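Local coordinates for protein PES4 (Saccharomyces cerevisiae, PDB 6EXX), which probably binds mRNA 3'-untranslated regions, with poly(A) and poly(U) among its likely targets, the piece here being its fourth RNA recognition motif, at residues R59-L64 and V74-E79; E17-L22 and F31-D36; E26-F31 and F54-R59. All coordinates share one frame; numbering follows the deposited sequence. Where two conformers were deposited one is given.

Contact 1 of 3, residues R59-L64 and V74-E79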
loop_
_atom_site.group_PDB
_atom_site.type_symbol
_atom_site.label_atom_id
_atom_site.label_comp_id
_atom_site.label_asym_id
_atom_site.label_seq_id
_atom_site.Cartn_x
_atom_site.Cartn_y
_atom_site.Cartn_z
ATOM N N ARG A 59 3.089 5.359 9.375
ATOM C CA ARG A 59 4.350 4.653 9.250
ATOM C C ARG A 59 4.471 3.942 7.904
ATOM O O ARG A 59 5.538 3.946 7.278
ATOM C CB ARG A 59 4.543 3.682 10.416
ATOM C CG ARG A 59 4.432 4.366 11.775
ATOM C CD ARG A 59 5.338 3.773 12.846
ATOM N NE ARG A 59 4.928 2.437 13.269
ATOM C CZ ARG A 59 3.920 2.177 14.098
ATOM N NH1 ARG A 59 3.170 3.153 14.596
ATOM N NH2 ARG A 59 3.656 0.919 14.426
ATOM N N ILE A 60 3.380 3.349 7.438
ATOM C CA ILE A 60 3.397 2.655 6.160
ATOM C C ILE A 60 3.393 3.648 4.985
ATOM O O ILE A 60 4.102 3.449 3.996
ATOM C CB ILE A 60 2.234 1.640 6.078
ATOM C CG1 ILE A 60 2.336 0.610 7.214
ATOM C CG2 ILE A 60 2.202 0.966 4.724
ATOM C CD1 ILE A 60 3.639 -0.154 7.253
ATOM N N PHE A 61 2.635 4.733 5.098
ATOM C CA PHE A 61 2.695 5.798 4.114
ATOM C C PHE A 61 4.125 6.289 3.928
ATOM O O PHE A 61 4.606 6.463 2.810
ATOM C CB PHE A 61 1.812 6.969 4.526
ATOM C CG PHE A 61 1.946 8.152 3.627
ATOM C CD1 PHE A 61 1.217 8.242 2.463
ATOM C CD2 PHE A 61 2.826 9.172 3.926
ATOM C CE1 PHE A 61 1.347 9.328 1.623
ATOM C CE2 PHE A 61 2.955 10.254 3.084
ATOM C CZ PHE A 61 2.210 10.332 1.939
ATOM N N ASN A 62 4.820 6.530 5.028
ATOM C CA ASN A 62 6.174 7.052 4.935
ATOM C C ASN A 62 7.077 6.105 4.154
ATOM O O ASN A 62 7.910 6.549 3.366
ATOM C CB ASN A 62 6.758 7.303 6.331
ATOM C CG ASN A 62 6.183 8.523 7.008
ATOM O OD1 ASN A 62 5.642 9.417 6.364
ATOM N ND2 ASN A 62 6.347 8.587 8.317
ATOM N N PHE A 63 6.923 4.809 4.389
ATOM C CA PHE A 63 7.740 3.816 3.717
ATOM C C PHE A 63 7.431 3.720 2.220
ATOM O O PHE A 63 8.331 3.576 1.393
ATOM C CB PHE A 63 7.539 2.452 4.385
ATOM C CG PHE A 63 8.459 1.386 3.867
ATOM C CD1 PHE A 63 8.118 0.650 2.748
ATOM C CD2 PHE A 63 9.660 1.116 4.494
ATOM C CE1 PHE A 63 8.962 -0.336 2.258
ATOM C CE2 PHE A 63 10.500 0.123 4.010
ATOM C CZ PHE A 63 10.143 -0.590 2.890
ATOM N N LEU A 64 6.147 3.769 1.878
ATOM C CA LEU A 64 5.716 3.512 0.509
ATOM C C LEU A 64 5.679 4.722 -0.393
ATOM O O LEU A 64 5.815 4.573 -1.599
ATOM C CB LEU A 64 4.332 2.880 0.493
ATOM C CG LEU A 64 4.257 1.437 0.980
ATOM C CD1 LEU A 64 2.808 1.003 1.085
ATOM C CD2 LEU A 64 5.041 0.495 0.077
ATOM N N VAL A 74 5.690 3.767 -6.389
ATOM C CA VAL A 74 4.428 3.619 -5.692
ATOM C C VAL A 74 3.789 4.972 -5.482
ATOM O O VAL A 74 4.417 5.906 -4.975
ATOM C CB VAL A 74 4.623 2.924 -4.344
ATOM C CG1 VAL A 74 3.314 2.868 -3.561
ATOM C CG2 VAL A 74 5.201 1.540 -4.558
ATOM N N THR A 75 2.524 5.054 -5.863
ATOM C CA THR A 75 1.792 6.288 -5.822
ATOM C C THR A 75 0.637 6.133 -4.841
ATOM O O THR A 75 -0.066 5.123 -4.824
ATOM C CB THR A 75 1.402 6.624 -7.256
ATOM O OG1 THR A 75 2.606 6.728 -8.043
ATOM C CG2 THR A 75 0.629 7.909 -7.321
ATOM N N THR A 76 0.493 7.124 -3.979
ATOM C CA THR A 76 -0.418 7.028 -2.863
ATOM C C THR A 76 -1.444 8.138 -2.865
ATOM O O THR A 76 -1.239 9.210 -3.453
ATOM C CB THR A 76 0.340 7.190 -1.552
ATOM O OG1 THR A 76 0.906 8.511 -1.507
ATOM C CG2 THR A 76 1.437 6.129 -1.426
ATOM N N SER A 77 -2.544 7.881 -2.167
ATOM C CA SER A 77 -3.447 8.947 -1.758
ATOM C C SER A 77 -4.073 8.632 -0.406
ATOM O O SER A 77 -4.490 7.504 -0.148
ATOM C CB SER A 77 -4.578 9.181 -2.772
ATOM O OG SER A 77 -5.344 10.324 -2.398
ATOM N N TRP A 78 -4.185 9.653 0.441
ATOM C CA TRP A 78 -5.088 9.620 1.596
ATOM C C TRP A 78 -6.523 9.867 1.162
ATOM O O TRP A 78 -6.774 10.401 0.083
ATOM C CB TRP A 78 -4.717 10.699 2.602
ATOM C CG TRP A 78 -3.382 10.514 3.224
ATOM C CD1 TRP A 78 -2.265 11.271 3.021
ATOM C CD2 TRP A 78 -3.009 9.485 4.149
ATOM N NE1 TRP A 78 -1.221 10.786 3.775
ATOM C CE2 TRP A 78 -1.654 9.692 4.481
ATOM C CE3 TRP A 78 -3.696 8.418 4.738
ATOM C CZ2 TRP A 78 -0.968 8.869 5.364
ATOM C CZ3 TRP A 78 -3.019 7.613 5.626
ATOM C CH2 TRP A 78 -1.664 7.836 5.925
ATOM N N GLU A 79 -7.460 9.530 2.041
ATOM C CA GLU A 79 -8.875 9.641 1.732
ATOM C C GLU A 79 -9.486 10.929 2.283
ATOM O O GLU A 79 -9.397 11.217 3.478
ATOM C CB GLU A 79 -9.617 8.421 2.278
ATOM C CG GLU A 79 -11.052 8.323 1.829
ATOM C CD GLU A 79 -11.592 6.916 1.946
ATOM O OE1 GLU A 79 -11.321 6.253 2.969
ATOM O OE2 GLU A 79 -12.285 6.472 1.008
#

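Contact 2 of 3, residues E17-L22 and F31-D36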
loop_
_atom_site.group_PDB
_atom_site.type_symbol
_atom_site.label_atom_id
_atom_site.label_comp_id
_atom_site.label_asym_id
_atom_site.label_seq_id
_atom_site.Cartn_x
_atom_site.Cartn_y
_atom_site.Cartn_z
ATOM N N GLU A 17 1.577 -9.821 -0.228
ATOM C CA GLU A 17 2.496 -10.451 0.704
ATOM C C GLU A 17 3.563 -9.466 1.170
ATOM O O GLU A 17 3.943 -9.448 2.346
ATOM C CB GLU A 17 3.144 -11.673 0.050
ATOM C CG GLU A 17 2.191 -12.843 -0.160
ATOM C CD GLU A 17 1.081 -12.552 -1.158
ATOM O OE1 GLU A 17 1.353 -11.967 -2.230
ATOM O OE2 GLU A 17 -0.073 -12.929 -0.871
ATOM N N PHE A 18 4.050 -8.653 0.246
ATOM C CA PHE A 18 5.025 -7.626 0.582
ATOM C C PHE A 18 4.406 -6.605 1.540
ATOM O O PHE A 18 5.009 -6.230 2.540
ATOM C CB PHE A 18 5.494 -6.945 -0.695
ATOM C CG PHE A 18 6.461 -5.823 -0.474
ATOM C CD1 PHE A 18 7.678 -6.044 0.150
ATOM C CD2 PHE A 18 6.162 -4.549 -0.916
ATOM C CE1 PHE A 18 8.563 -5.006 0.335
ATOM C CE2 PHE A 18 7.054 -3.513 -0.744
ATOM C CZ PHE A 18 8.247 -3.740 -0.120
ATOM N N LEU A 19 3.194 -6.146 1.237
ATOM C CA LEU A 19 2.521 -5.161 2.078
ATOM C C LEU A 19 2.238 -5.717 3.472
ATOM O O LEU A 19 2.394 -5.024 4.474
ATOM C CB LEU A 19 1.232 -4.679 1.422
ATOM C CG LEU A 19 1.411 -3.960 0.083
ATOM C CD1 LEU A 19 0.063 -3.645 -0.498
ATOM C CD2 LEU A 19 2.264 -2.696 0.195
ATOM N N LYS A 20 1.839 -6.988 3.542
ATOM C CA LYS A 20 1.599 -7.630 4.825
ATOM C C LYS A 20 2.895 -7.695 5.632
ATOM O O LYS A 20 2.908 -7.459 6.840
ATOM C CB LYS A 20 1.040 -9.036 4.598
ATOM C CG LYS A 20 0.701 -9.770 5.872
ATOM C CD LYS A 20 0.017 -11.111 5.598
ATOM C CE LYS A 20 0.984 -12.147 5.038
ATOM N NZ LYS A 20 0.326 -13.451 4.710
ATOM N N TYR A 21 3.993 -8.020 4.961
ATOM C CA TYR A 21 5.295 -8.045 5.604
ATOM C C TYR A 21 5.663 -6.677 6.175
ATOM O O TYR A 21 6.125 -6.585 7.312
ATOM C CB TYR A 21 6.334 -8.518 4.593
ATOM C CG TYR A 21 7.760 -8.360 5.047
ATOM C CD1 TYR A 21 8.368 -9.319 5.848
ATOM C CD2 TYR A 21 8.506 -7.251 4.673
ATOM C CE1 TYR A 21 9.677 -9.180 6.254
ATOM C CE2 TYR A 21 9.815 -7.102 5.079
ATOM C CZ TYR A 21 10.392 -8.074 5.868
ATOM O OH TYR A 21 11.692 -7.938 6.285
ATOM N N LEU A 22 5.447 -5.615 5.405
ATOM C CA LEU A 22 5.763 -4.276 5.894
ATOM C C LEU A 22 4.983 -3.961 7.162
ATOM O O LEU A 22 5.526 -3.413 8.119
ATOM C CB LEU A 22 5.454 -3.226 4.836
ATOM C CG LEU A 22 6.299 -3.263 3.564
ATOM C CD1 LEU A 22 5.861 -2.172 2.603
ATOM C CD2 LEU A 22 7.793 -3.161 3.854
ATOM N N PHE A 31 -6.790 -3.274 9.280
ATOM C CA PHE A 31 -8.094 -3.897 9.133
ATOM C C PHE A 31 -8.139 -4.721 7.847
ATOM O O PHE A 31 -8.735 -5.797 7.824
ATOM C CB PHE A 31 -9.209 -2.849 9.104
ATOM C CG PHE A 31 -9.625 -2.333 10.456
ATOM C CD1 PHE A 31 -9.762 -3.179 11.541
ATOM C CD2 PHE A 31 -9.937 -0.992 10.625
ATOM C CE1 PHE A 31 -10.173 -2.693 12.770
ATOM C CE2 PHE A 31 -10.349 -0.508 11.852
ATOM C CZ PHE A 31 -10.459 -1.355 12.920
ATOM N N LYS A 32 -7.527 -4.218 6.773
ATOM C CA LYS A 32 -7.601 -4.897 5.484
ATOM C C LYS A 32 -6.466 -4.454 4.575
ATOM O O LYS A 32 -6.194 -3.270 4.475
ATOM C CB LYS A 32 -8.939 -4.578 4.801
ATOM C CG LYS A 32 -9.193 -5.357 3.513
ATOM C CD LYS A 32 -9.657 -6.777 3.809
ATOM C CE LYS A 32 -10.054 -7.520 2.543
ATOM N NZ LYS A 32 -8.871 -7.907 1.728
ATOM N N ILE A 33 -5.837 -5.412 3.902
ATOM C CA ILE A 33 -4.962 -5.133 2.769
ATOM C C ILE A 33 -5.673 -5.694 1.560
ATOM O O ILE A 33 -6.014 -6.871 1.548
ATOM C CB ILE A 33 -3.591 -5.808 2.905
ATOM C CG1 ILE A 33 -2.881 -5.272 4.141
ATOM C CG2 ILE A 33 -2.755 -5.578 1.645
ATOM C CD1 ILE A 33 -1.563 -5.968 4.459
ATOM N N GLN A 34 -5.918 -4.871 0.552
ATOM C CA GLN A 34 -6.696 -5.303 -0.595
ATOM C C GLN A 34 -6.113 -4.757 -1.885
ATOM O O GLN A 34 -6.162 -3.558 -2.128
ATOM C CB GLN A 34 -8.134 -4.815 -0.442
ATOM C CG GLN A 34 -9.044 -5.174 -1.607
ATOM C CD GLN A 34 -10.504 -5.153 -1.218
ATOM O OE1 GLN A 34 -10.887 -5.708 -0.191
ATOM N NE2 GLN A 34 -11.323 -4.502 -2.027
ATOM N N ILE A 35 -5.540 -5.627 -2.704
ATOM C CA ILE A 35 -5.088 -5.232 -4.035
ATOM C C ILE A 35 -6.072 -5.799 -5.036
ATOM O O ILE A 35 -5.999 -6.973 -5.382
ATOM C CB ILE A 35 -3.670 -5.737 -4.360
ATOM C CG1 ILE A 35 -2.649 -5.068 -3.441
ATOM C CG2 ILE A 35 -3.330 -5.453 -5.827
ATOM C CD1 ILE A 35 -1.237 -5.594 -3.617
ATOM N N ASP A 36 -6.980 -4.944 -5.499
ATOM C CA ASP A 36 -8.173 -5.358 -6.226
ATOM C C ASP A 36 -8.287 -4.792 -7.632
ATOM O O ASP A 36 -9.308 -4.987 -8.282
ATOM C CB ASP A 36 -9.432 -4.967 -5.419
ATOM C CG ASP A 36 -9.497 -3.470 -5.095
ATOM O OD1 ASP A 36 -8.650 -2.703 -5.589
ATOM O OD2 ASP A 36 -10.420 -3.053 -4.355
#

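Contact 3 of 3, residues E26-F31 and F54-R59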
loop_
_atom_site.group_PDB
_atom_site.type_symbol
_atom_site.label_atom_id
_atom_site.label_comp_id
_atom_site.label_asym_id
_atom_site.label_seq_id
_atom_site.Cartn_x
_atom_site.Cartn_y
_atom_site.Cartn_z
ATOM N N GLU A 26 6.406 -3.475 11.244
ATOM C CA GLU A 26 6.086 -2.296 12.045
ATOM C C GLU A 26 5.156 -2.610 13.220
ATOM O O GLU A 26 4.725 -1.701 13.921
ATOM C CB GLU A 26 5.448 -1.230 11.157
ATOM C CG GLU A 26 6.433 -0.467 10.307
ATOM C CD GLU A 26 7.307 0.483 11.124
ATOM O OE1 GLU A 26 6.939 0.817 12.275
ATOM O OE2 GLU A 26 8.382 0.888 10.626
ATOM N N ASN A 27 4.845 -3.887 13.434
ATOM C CA ASN A 27 3.902 -4.288 14.475
ATOM C C ASN A 27 2.549 -3.603 14.290
ATOM O O ASN A 27 1.913 -3.189 15.256
ATOM C CB ASN A 27 4.460 -3.989 15.869
ATOM C CG ASN A 27 3.645 -4.628 16.971
ATOM O OD1 ASN A 27 3.175 -5.757 16.842
ATOM N ND2 ASN A 27 3.441 -3.893 18.051
ATOM N N ILE A 28 2.124 -3.498 13.036
ATOM C CA ILE A 28 0.846 -2.892 12.676
ATOM C C ILE A 28 -0.114 -3.959 12.193
ATOM O O ILE A 28 0.253 -4.797 11.366
ATOM C CB ILE A 28 1.034 -1.836 11.570
ATOM C CG1 ILE A 28 1.755 -0.619 12.148
ATOM C CG2 ILE A 28 -0.309 -1.437 10.941
ATOM C CD1 ILE A 28 2.242 0.350 11.126
ATOM N N ARG A 29 -1.342 -3.917 12.708
ATOM C CA ARG A 29 -2.409 -4.809 12.283
ATOM C C ARG A 29 -3.447 -3.999 11.516
ATOM O O ARG A 29 -4.302 -3.354 12.117
ATOM C CB ARG A 29 -3.059 -5.469 13.500
ATOM C CG ARG A 29 -2.090 -6.290 14.336
ATOM C CD ARG A 29 -2.788 -6.988 15.494
ATOM N NE ARG A 29 -3.407 -6.042 16.419
ATOM C CZ ARG A 29 -4.706 -6.004 16.697
ATOM N NH1 ARG A 29 -5.538 -6.863 16.122
ATOM N NH2 ARG A 29 -5.175 -5.105 17.551
ATOM N N PRO A 30 -3.364 -4.010 10.178
ATOM C CA PRO A 30 -4.373 -3.296 9.399
ATOM C C PRO A 30 -5.710 -4.007 9.503
ATOM O O PRO A 30 -5.757 -5.202 9.789
ATOM C CB PRO A 30 -3.832 -3.375 7.972
ATOM C CG PRO A 30 -3.038 -4.637 7.954
ATOM C CD PRO A 30 -2.433 -4.759 9.320
ATOM N N PHE A 31 -6.790 -3.274 9.280
ATOM C CA PHE A 31 -8.094 -3.897 9.133
ATOM C C PHE A 31 -8.139 -4.721 7.847
ATOM O O PHE A 31 -8.735 -5.797 7.824
ATOM C CB PHE A 31 -9.209 -2.849 9.104
ATOM C CG PHE A 31 -9.625 -2.333 10.456
ATOM C CD1 PHE A 31 -9.762 -3.179 11.541
ATOM C CD2 PHE A 31 -9.937 -0.992 10.625
ATOM C CE1 PHE A 31 -10.173 -2.693 12.770
ATOM C CE2 PHE A 31 -10.349 -0.508 11.852
ATOM C CZ PHE A 31 -10.459 -1.355 12.920
ATOM N N PHE A 54 -4.647 6.772 12.279
ATOM C CA PHE A 54 -3.747 7.540 11.439
ATOM C C PHE A 54 -2.294 7.268 11.804
ATOM O O PHE A 54 -1.419 7.357 10.957
ATOM C CB PHE A 54 -4.065 9.030 11.566
ATOM C CG PHE A 54 -3.378 9.880 10.543
ATOM C CD1 PHE A 54 -3.653 9.725 9.190
ATOM C CD2 PHE A 54 -2.451 10.830 10.927
ATOM C CE1 PHE A 54 -3.020 10.508 8.244
ATOM C CE2 PHE A 54 -1.819 11.627 9.986
ATOM C CZ PHE A 54 -2.100 11.462 8.642
ATOM N N GLU A 55 -2.041 6.952 13.068
ATOM C CA GLU A 55 -0.696 6.640 13.531
ATOM C C GLU A 55 -0.123 5.435 12.785
ATOM O O GLU A 55 1.003 5.474 12.294
ATOM C CB GLU A 55 -0.711 6.377 15.039
ATOM C CG GLU A 55 -0.899 7.625 15.898
ATOM C CD GLU A 55 -2.330 8.133 15.958
ATOM O OE1 GLU A 55 -3.273 7.360 15.688
ATOM O OE2 GLU A 55 -2.513 9.322 16.310
ATOM N N ASP A 56 -0.897 4.359 12.699
ATOM C CA ASP A 56 -0.467 3.188 11.943
ATOM C C ASP A 56 -0.271 3.532 10.471
ATOM O O ASP A 56 0.736 3.162 9.851
ATOM C CB ASP A 56 -1.501 2.067 12.034
ATOM C CG ASP A 56 -1.520 1.367 13.386
ATOM O OD1 ASP A 56 -0.647 1.654 14.243
ATOM O OD2 ASP A 56 -2.415 0.513 13.580
ATOM N N ALA A 57 -1.249 4.212 9.891
ATOM C CA ALA A 57 -1.174 4.544 8.478
ATOM C C ALA A 57 0.070 5.366 8.149
ATOM O O ALA A 57 0.696 5.171 7.110
ATOM C CB ALA A 57 -2.426 5.280 8.045
ATOM N N THR A 58 0.413 6.291 9.031
ATOM C CA THR A 58 1.559 7.171 8.848
ATOM C C THR A 58 2.837 6.386 8.572
ATOM O O THR A 58 3.605 6.734 7.677
ATOM C CB THR A 58 1.741 8.032 10.118
ATOM O OG1 THR A 58 0.683 8.988 10.199
ATOM C CG2 THR A 58 3.068 8.766 10.131
ATOM N N ARG A 59 3.089 5.359 9.375
ATOM C CA ARG A 59 4.350 4.653 9.250
ATOM C C ARG A 59 4.471 3.942 7.904
ATOM O O ARG A 59 5.538 3.946 7.278
ATOM C CB ARG A 59 4.543 3.682 10.416
ATOM C CG ARG A 59 4.432 4.366 11.775
ATOM C CD ARG A 59 5.338 3.773 12.846
ATOM N NE ARG A 59 4.928 2.437 13.269
ATOM C CZ ARG A 59 3.920 2.177 14.098
ATOM N NH1 ARG A 59 3.170 3.153 14.596
ATOM N NH2 ARG A 59 3.656 0.919 14.426
HETATM O O HOH W 1 0.723 -0.752 16.029
HETATM O O HOH W 2 -3.981 -0.547 11.636
HETATM O O HOH W 3 -1.888 -1.865 14.669
#

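Contact 1 of 3, residues R59-L64 and V74-E79
Val74 begins the contact by lying against the last turn of helix 54-64: its CB sits 3.4 Å from the backbone O of Leu64, and its CG1 branch turns to the Leu64 CB at 4.2 Å. Two residues on, Thr76 meets Phe61 at about a right angle, with OG1 3.3 Å from Phe61 CE1. That hydroxyl is hydrogen-bonded to Asn65 OD1, just past the helix, so its polar need is met while it lies against the phenyl ring. Trp78 then closes the other end. Its NE1 lies 3.6 Å above one face of the Phe61 ring, displaced toward the rim, and its CZ2 comes within 3.5 Å of Phe61 CG. The phenyl plane and the five-membered ring are inclined by 31°, an oblique aromatic pair. Phe61 reaches both partners because its CG stands anti to the backbone N (chi1 174°), which sends the ring outward from the helix to lie between threonine and tryptophan. Strand 72-78 is paired with strand 3-10, whose Leu5 also touches Phe61; Leu64 packs on Leu19 and Leu22 of helix 16-25, and the Trp78 ring continues to Phe54 at the start of helix 54-64.

Contact 2 of 3, residues E17-L22 and F31-D36
Ile33 and Leu19 form the middle of this helix-on-strand contact, where both residues are buried. The two branches of Ile33 do different work. CG2 faces the Leu19 side chain, 4.0 Å from its CD1, while CD1 is pressed against the helix backbone, 3.6 Å from Lys20 CA. The extended CG1-CD1 arm (chi2 174°) carries that methyl up to the main chain, so here the helix is met by its backbone as well as by a side chain. In one of the two conformers of Ile35, Leu19 CD1 also touches Ile35 CD1 at 3.9 Å, and in that conformer one leucine methyl bridges two isoleucines on the same side of the strand. The side chains that meet here are all apolar.

The outer side is looser. Lys20 lends only its base, with CB 4.0 Å from Ile33 CD1, and the rest of the chain runs away from the strand, carrying its ammonium group off the interface. On the far face the polar side chains bond within the strand: Lys32 NZ donates to the backbone O of Ile33 from well above the carbonyl plane, and Gln34 NE2 makes an almost straight bond of 2.9 Å to Asp36 OD2, with an N-H...O angle of 173°.

Leu19 also touches Leu7 and Leu64, and Ile35 touches Leu10, which ties the contact into the wider core. At the start of the strand, Phe31 and Lys32 both face Lys50 in a classic beta bulge. The axes of 17-22 and 32-36 run nearly antiparallel (158°), 9.2 Å apart at their closest, as expected where a helix returns into a strand in the beta-alpha-beta half of an RNA recognition motif, its apolar side laid on the sheet.

Contact 3 of 3, residues E26-F31 and F54-R59
Arg59 grips Glu26 side-on with two nitrogens. NE donates to Glu26 OE1 at 2.8 Å in a salt bridge, and NH2 donates to the backbone O of Glu26 at 2.9 Å. Both acceptors lie close to the guanidinium plane, but OE1 is approached from above its own carboxylate, the two planes being 57° apart. Bends at chi2 and chi3 (-146° and -70°) curl the arginine back toward the loop. A leucine here would probably leave the Glu26 carboxylate without its positive mate and the backbone O of Glu26 without this donor. Asp56 reaches the loop through water: one molecule donates to Asn27 O and, at a long 3.3 Å, to Asp56 OD1, and two others link OD2 to Arg29 O and Arg29 N. Beneath this polar layer lies buried Ile28. Its CD1 sits 3.5 Å above one face of the Arg59 guanidinium and 3.4 Å from Asp56 O, while CG2 meets Asp56 CB at 3.9 Å. Asn27, the first non-helical residue, ends helix 16-25 in a Schellman motif. The chemistry implies a junction that combines a salt bridge, a carbonyl bond and water bridges with a buried isoleucine, the arginine's charge probably balanced by Glu26.

In the fold
Along the chain, contacts 2 and 3 interleave, since helix 16-25, the loop after it and strand 32-39 follow one another before helix 54-64; contact 1 comes last and closes the domain. Their centres lie 11 to 13 Å apart. Contacts 1 and 3 both use helix 54-64, their ranges overlapping at Arg59, while those of contacts 2 and 3 overlap at Phe31. Contacts 1 and 2 rest on the same antiparallel sheet, on opposite sides of the chain's centre, and join where the two helices meet, as at Phe63 on Leu22. Contact 3 ties the loop that follows helix 16-25 to the start of helix 54-64. Together they settle both helices on one sheet, the alpha-beta layout of an RNA recognition motif.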